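Local atomic coordinates of 2,3-dimethylmalate lyase (Aspergillus niger, PDB entry 3FA4), a protein that is a lyase of the phosphoenolpyruvate phosphomutase family, built on a TIM barrel that holds a magnesium ion. Residues V186-G191 and P209-M214; A111-D116 and I158-S163. All blocks are in the same frame, centred on the assembly; numbering follows the deposited sequence.

Contact 1. Residues V186-G191 and P209-M214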
# COMPACT_ATOMS: atom_id res chain seq x y z
N VAL B 186 -15.21 19.57 -17.81
CA VAL B 186 -14.26 19.87 -18.88
C VAL B 186 -14.35 18.74 -19.88
O VAL B 186 -14.57 17.54 -19.48
CB VAL B 186 -12.80 19.93 -18.32
CG1 VAL B 186 -11.80 20.23 -19.39
CG2 VAL B 186 -12.72 20.94 -17.16
N GLY B 187 -14.21 19.09 -21.16
CA GLY B 187 -14.04 18.06 -22.21
C GLY B 187 -12.66 17.85 -22.77
O GLY B 187 -11.92 18.79 -22.99
N PHE B 188 -12.34 16.61 -23.15
CA PHE B 188 -10.95 16.22 -23.50
C PHE B 188 -11.09 15.27 -24.71
O PHE B 188 -11.41 14.08 -24.54
CB PHE B 188 -10.38 15.50 -22.22
CG PHE B 188 -8.95 14.87 -22.37
CD1 PHE B 188 -8.25 14.47 -21.24
CD2 PHE B 188 -8.31 14.75 -23.56
CE1 PHE B 188 -6.99 13.96 -21.31
CE2 PHE B 188 -7.09 14.22 -23.63
CZ PHE B 188 -6.43 13.80 -22.49
N LEU B 189 -10.92 15.81 -25.93
CA LEU B 189 -10.87 15.05 -27.18
C LEU B 189 -9.42 14.63 -27.47
O LEU B 189 -8.56 15.43 -27.89
CB LEU B 189 -11.39 15.88 -28.35
CG LEU B 189 -12.20 15.27 -29.52
CD1 LEU B 189 -11.95 16.10 -30.79
CD2 LEU B 189 -11.92 13.82 -29.78
N GLU B 190 -9.16 13.36 -27.22
CA GLU B 190 -7.84 12.79 -27.33
C GLU B 190 -7.46 12.68 -28.77
O GLU B 190 -8.22 12.18 -29.63
CB GLU B 190 -7.77 11.43 -26.61
CG GLU B 190 -6.42 10.60 -26.85
CD GLU B 190 -5.15 11.26 -26.23
OE1 GLU B 190 -5.16 12.46 -25.86
OE2 GLU B 190 -4.11 10.59 -26.15
N GLY B 191 -6.27 13.16 -29.05
CA GLY B 191 -5.69 13.02 -30.38
C GLY B 191 -6.27 13.84 -31.51
O GLY B 191 -6.37 13.36 -32.64
N PRO B 209 -15.40 24.30 -21.00
CA PRO B 209 -13.95 24.28 -21.04
C PRO B 209 -13.41 23.02 -21.66
O PRO B 209 -13.92 21.90 -21.43
CB PRO B 209 -13.52 24.38 -19.56
CG PRO B 209 -14.69 24.86 -18.86
CD PRO B 209 -15.88 24.36 -19.61
N LEU B 210 -12.40 23.19 -22.49
CA LEU B 210 -11.72 22.07 -23.06
C LEU B 210 -10.26 22.06 -22.79
O LEU B 210 -9.69 23.05 -22.46
CB LEU B 210 -12.05 21.87 -24.52
CG LEU B 210 -13.47 22.00 -25.05
CD1 LEU B 210 -13.48 22.01 -26.50
CD2 LEU B 210 -14.32 20.91 -24.59
N LEU B 211 -9.70 20.87 -22.89
CA LEU B 211 -8.35 20.58 -22.50
C LEU B 211 -7.68 20.04 -23.73
O LEU B 211 -8.16 19.12 -24.32
CB LEU B 211 -8.32 19.51 -21.42
CG LEU B 211 -7.01 18.95 -20.87
CD1 LEU B 211 -7.20 18.53 -19.49
CD2 LEU B 211 -6.44 17.85 -21.65
N LEU B 212 -6.57 20.63 -24.12
CA LEU B 212 -5.73 20.06 -25.14
C LEU B 212 -4.63 19.16 -24.62
O LEU B 212 -3.84 19.55 -23.83
CB LEU B 212 -5.16 21.14 -26.04
CG LEU B 212 -4.13 20.80 -27.10
CD1 LEU B 212 -4.69 20.00 -28.17
CD2 LEU B 212 -3.53 22.02 -27.63
N ASN B 213 -4.59 17.95 -25.11
CA ASN B 213 -3.47 17.08 -24.83
C ASN B 213 -2.26 17.16 -25.81
O ASN B 213 -2.25 16.62 -26.96
CB ASN B 213 -3.93 15.64 -24.68
CG ASN B 213 -2.80 14.73 -24.22
OD1 ASN B 213 -1.84 15.13 -23.50
ND2 ASN B 213 -2.91 13.47 -24.64
N MET B 214 -1.20 17.81 -25.33
CA MET B 214 -0.09 18.11 -26.20
C MET B 214 1.09 17.18 -25.95
O MET B 214 2.07 17.51 -25.28
CB MET B 214 0.33 19.60 -26.05
CG MET B 214 1.27 20.09 -27.16
SD MET B 214 0.46 20.04 -28.74
CE MET B 214 0.98 18.44 -29.36
O HOH W 1 -6.71 16.88 -26.65

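Contact 2. Residues A111-D116 and I158-S163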
# COMPACT_ATOMS: atom_id res chain seq x y z
N ALA B 111 -8.43 17.78 -10.21
CA ALA B 111 -9.24 17.35 -11.32
C ALA B 111 -8.74 15.95 -11.69
O ALA B 111 -7.62 15.64 -11.38
CB ALA B 111 -9.04 18.30 -12.50
N PHE B 112 -9.55 15.12 -12.33
CA PHE B 112 -9.05 13.83 -12.86
C PHE B 112 -9.77 13.56 -14.15
O PHE B 112 -10.91 13.95 -14.28
CB PHE B 112 -9.31 12.64 -11.89
CG PHE B 112 -10.74 12.48 -11.46
CD1 PHE B 112 -11.61 11.66 -12.17
CD2 PHE B 112 -11.22 13.10 -10.33
CE1 PHE B 112 -12.93 11.46 -11.74
CE2 PHE B 112 -12.54 12.94 -9.91
CZ PHE B 112 -13.39 12.11 -10.62
N HIS B 113 -9.13 12.96 -15.14
CA HIS B 113 -9.97 12.56 -16.27
C HIS B 113 -10.44 11.10 -16.27
O HIS B 113 -9.72 10.26 -15.85
CB HIS B 113 -9.41 12.96 -17.66
CG HIS B 113 -7.97 12.61 -17.88
ND1 HIS B 113 -7.55 11.32 -18.22
CD2 HIS B 113 -6.86 13.38 -17.85
CE1 HIS B 113 -6.23 11.32 -18.36
NE2 HIS B 113 -5.78 12.55 -18.14
N ILE B 114 -11.63 10.86 -16.82
CA ILE B 114 -12.24 9.50 -17.00
C ILE B 114 -12.66 9.28 -18.46
O ILE B 114 -13.30 10.15 -19.05
CB ILE B 114 -13.43 9.29 -15.99
CG1 ILE B 114 -12.90 8.62 -14.74
CG2 ILE B 114 -14.57 8.42 -16.56
CD1 ILE B 114 -13.86 8.57 -13.76
N GLU B 115 -12.25 8.16 -19.05
CA GLU B 115 -12.40 7.93 -20.49
C GLU B 115 -13.40 6.81 -20.86
O GLU B 115 -13.94 6.11 -19.95
CB GLU B 115 -11.02 7.68 -21.16
CG GLU B 115 -10.35 6.42 -20.74
CD GLU B 115 -8.81 6.41 -20.89
OE1 GLU B 115 -8.12 7.18 -20.20
OE2 GLU B 115 -8.25 5.51 -21.60
N ASP B 116 -13.67 6.66 -22.17
CA ASP B 116 -14.75 5.77 -22.66
C ASP B 116 -14.25 4.36 -23.15
O ASP B 116 -15.01 3.58 -23.75
CB ASP B 116 -15.60 6.50 -23.71
CG ASP B 116 -14.78 7.10 -24.81
OD1 ASP B 116 -13.53 7.07 -24.69
OD2 ASP B 116 -15.36 7.58 -25.79
N ILE B 158 -13.12 15.76 -15.54
CA ILE B 158 -12.81 15.91 -16.95
C ILE B 158 -13.31 14.69 -17.69
O ILE B 158 -13.00 13.61 -17.25
CB ILE B 158 -11.33 16.15 -17.19
CG1 ILE B 158 -10.81 17.27 -16.24
CG2 ILE B 158 -11.15 16.44 -18.67
CD1 ILE B 158 -9.38 17.77 -16.44
N ALA B 159 -14.11 14.88 -18.76
CA ALA B 159 -14.65 13.81 -19.60
C ALA B 159 -13.75 13.64 -20.84
O ALA B 159 -13.66 14.51 -21.67
CB ALA B 159 -16.13 14.09 -19.99
N ARG B 160 -13.04 12.54 -20.91
CA ARG B 160 -12.20 12.22 -22.03
C ARG B 160 -12.88 11.20 -22.95
O ARG B 160 -13.57 10.28 -22.49
CB ARG B 160 -10.89 11.66 -21.49
CG ARG B 160 -9.99 11.16 -22.55
CD ARG B 160 -8.73 10.74 -21.96
NE ARG B 160 -8.16 9.65 -22.73
CZ ARG B 160 -6.86 9.39 -22.82
NH1 ARG B 160 -5.99 10.11 -22.15
NH2 ARG B 160 -6.46 8.38 -23.55
N THR B 161 -12.66 11.37 -24.25
CA THR B 161 -13.09 10.43 -25.23
C THR B 161 -11.97 10.02 -26.15
O THR B 161 -11.20 10.85 -26.69
CB THR B 161 -14.35 10.83 -25.99
OG1 THR B 161 -14.73 9.76 -26.85
CG2 THR B 161 -14.24 12.22 -26.77
N ASP B 162 -11.84 8.68 -26.23
CA ASP B 162 -10.82 8.09 -27.06
C ASP B 162 -11.40 7.60 -28.36
O ASP B 162 -10.77 6.78 -29.04
CB ASP B 162 -10.11 6.96 -26.31
CG ASP B 162 -9.25 7.49 -25.19
OD1 ASP B 162 -8.09 7.88 -25.41
OD2 ASP B 162 -9.75 7.57 -24.08
N SER B 163 -12.59 8.11 -28.71
CA SER B 163 -13.35 7.60 -29.90
C SER B 163 -12.98 8.16 -31.25
O SER B 163 -13.44 7.63 -32.23
CB SER B 163 -14.84 7.74 -29.72
OG SER B 163 -15.18 9.10 -29.65

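Contact 1. Residues V186-G191 and P209-M214
The Phe188 ring receives methyl CD2 of Leu211 over one face: CD2 stands 3.8 Å from the ring centroid and only 8° off the normal, a CH-pi contact almost over the centre. Asn213 CB approaches the same ring obliquely, 3.6 Å from Phe188 CE2, and the amide plane of Asn213 stands 70° from that of the ring. With CG anti to the backbone N (chi1 175°), Phe188 swings its ring toward the strand 211-213. The rim of the ring also takes part in an edge-to-face contact with His113. A second pair of flat groups lies beyond it, the Glu190 carboxylate and the Asn213 amide, nearly coplanar. Asn213 ND2 donates to the syn lone pair of Glu190 OE1 at 2.8 Å, in the plane of its own amide, and this bond fixes which way the amide faces.

At the start of the strands the backbones themselves meet. Gly187 N donates to Pro209 O at 2.8 Å, and Leu211 N returns a bond to Gly187 O at 3.0 Å, which bridges Gly187 to Leu210. Farther along, the backbones part and a water spans them, donating to Leu189 O and accepting from Asn213 N. Val186 CG1 packs on Leu211 CB at 4.1 Å.

The two strands run roughly parallel, and helix 195-204 lies in the connection between them, a beta-alpha-beta unit of the TIM barrel. Strand 186-189 is flanked on its other side by strand 156-161, whereas Leu211 and Asn213 reach strand 235-238.

Contact 2. Residues A111-D116 and I158-S163
Strands 111-114 and 156-161 are parallel neighbours in the TIM barrel, and a salt-bridge network of Glu115, Arg160 and Asp162 sits at their C-terminal ends, beside the bound magnesium ion. Ile158 N donates to Phe112 O, Ile114 N to Ile158 O and Arg160 N to Ile114 O, pairing His113 with Ile158 and Ile114 with Ala159. On one face His113 CB and Ile158 CB lie 3.8 Å apart. Ile158 CD1 meets Ala111 CB at 4.0 Å.

Toward the C-terminal end of the pair, the Glu115 carboxylate lies stacked on the Arg160 guanidinium, the planes 7° apart. Arg160 CG, anti to the backbone N (chi1 174°), carries the chain alongside Glu115 CB. Glu115 OE1 is 3.5 Å from Arg160 NE, above the plane and offset toward the rim, so the attraction is one of charge alone. The guanidinium edge grips Asp162 side-on: Arg160 NE donates to Asp162 OD2 at 2.9 Å and Arg160 NH2 to Asp162 OD1. The Asp116 carboxylate takes hold of the backbone of the same turn, Asp116 OD1 accepting from Asp162 N at 2.8 Å and 177° through its syn lone pair. Thr161 OG1 donates to Asp116 OD2 from above the carboxylate plane; Asp116 OD2 also pairs with Arg175. Thr161 OG1 accepts from Ser163 N, an ST turn.

Glu115 OE2 and Asp162 OD2 come within 3.6 Å, a crowding of negative charge that Arg160 would offset, aided by Lys129 at Asp162 OD1. Glu115 OE2 also accepts from Gln117, and the Glu115 side chain comes to about 4 Å from the magnesium ion, so this network probably contributes to the electrostatics around the metal.

Both segments of contact 2 precede those of contact 1 in sequence, and the contact centres lie about 9 Å apart. They join through neighbouring strands, 156-161 and 186-189: Val186 O lies 2.8 Å from Ala159 N and Phe188 O 3.0 Å from Thr161 N, both probable hydrogen bonds. The strands 111-114, 156-161, 186-189 and 211-213 follow one another round the barrel in chain order, with helices 134-151, 169-181 and 195-204 in the intervening connections. Contact 2 carries the charged network close to the magnesium ion, whereas contact 1 joins the two outermost strands of the sheet and so closes the barrel, the Phe188 side chain being about 9 Å from that ion.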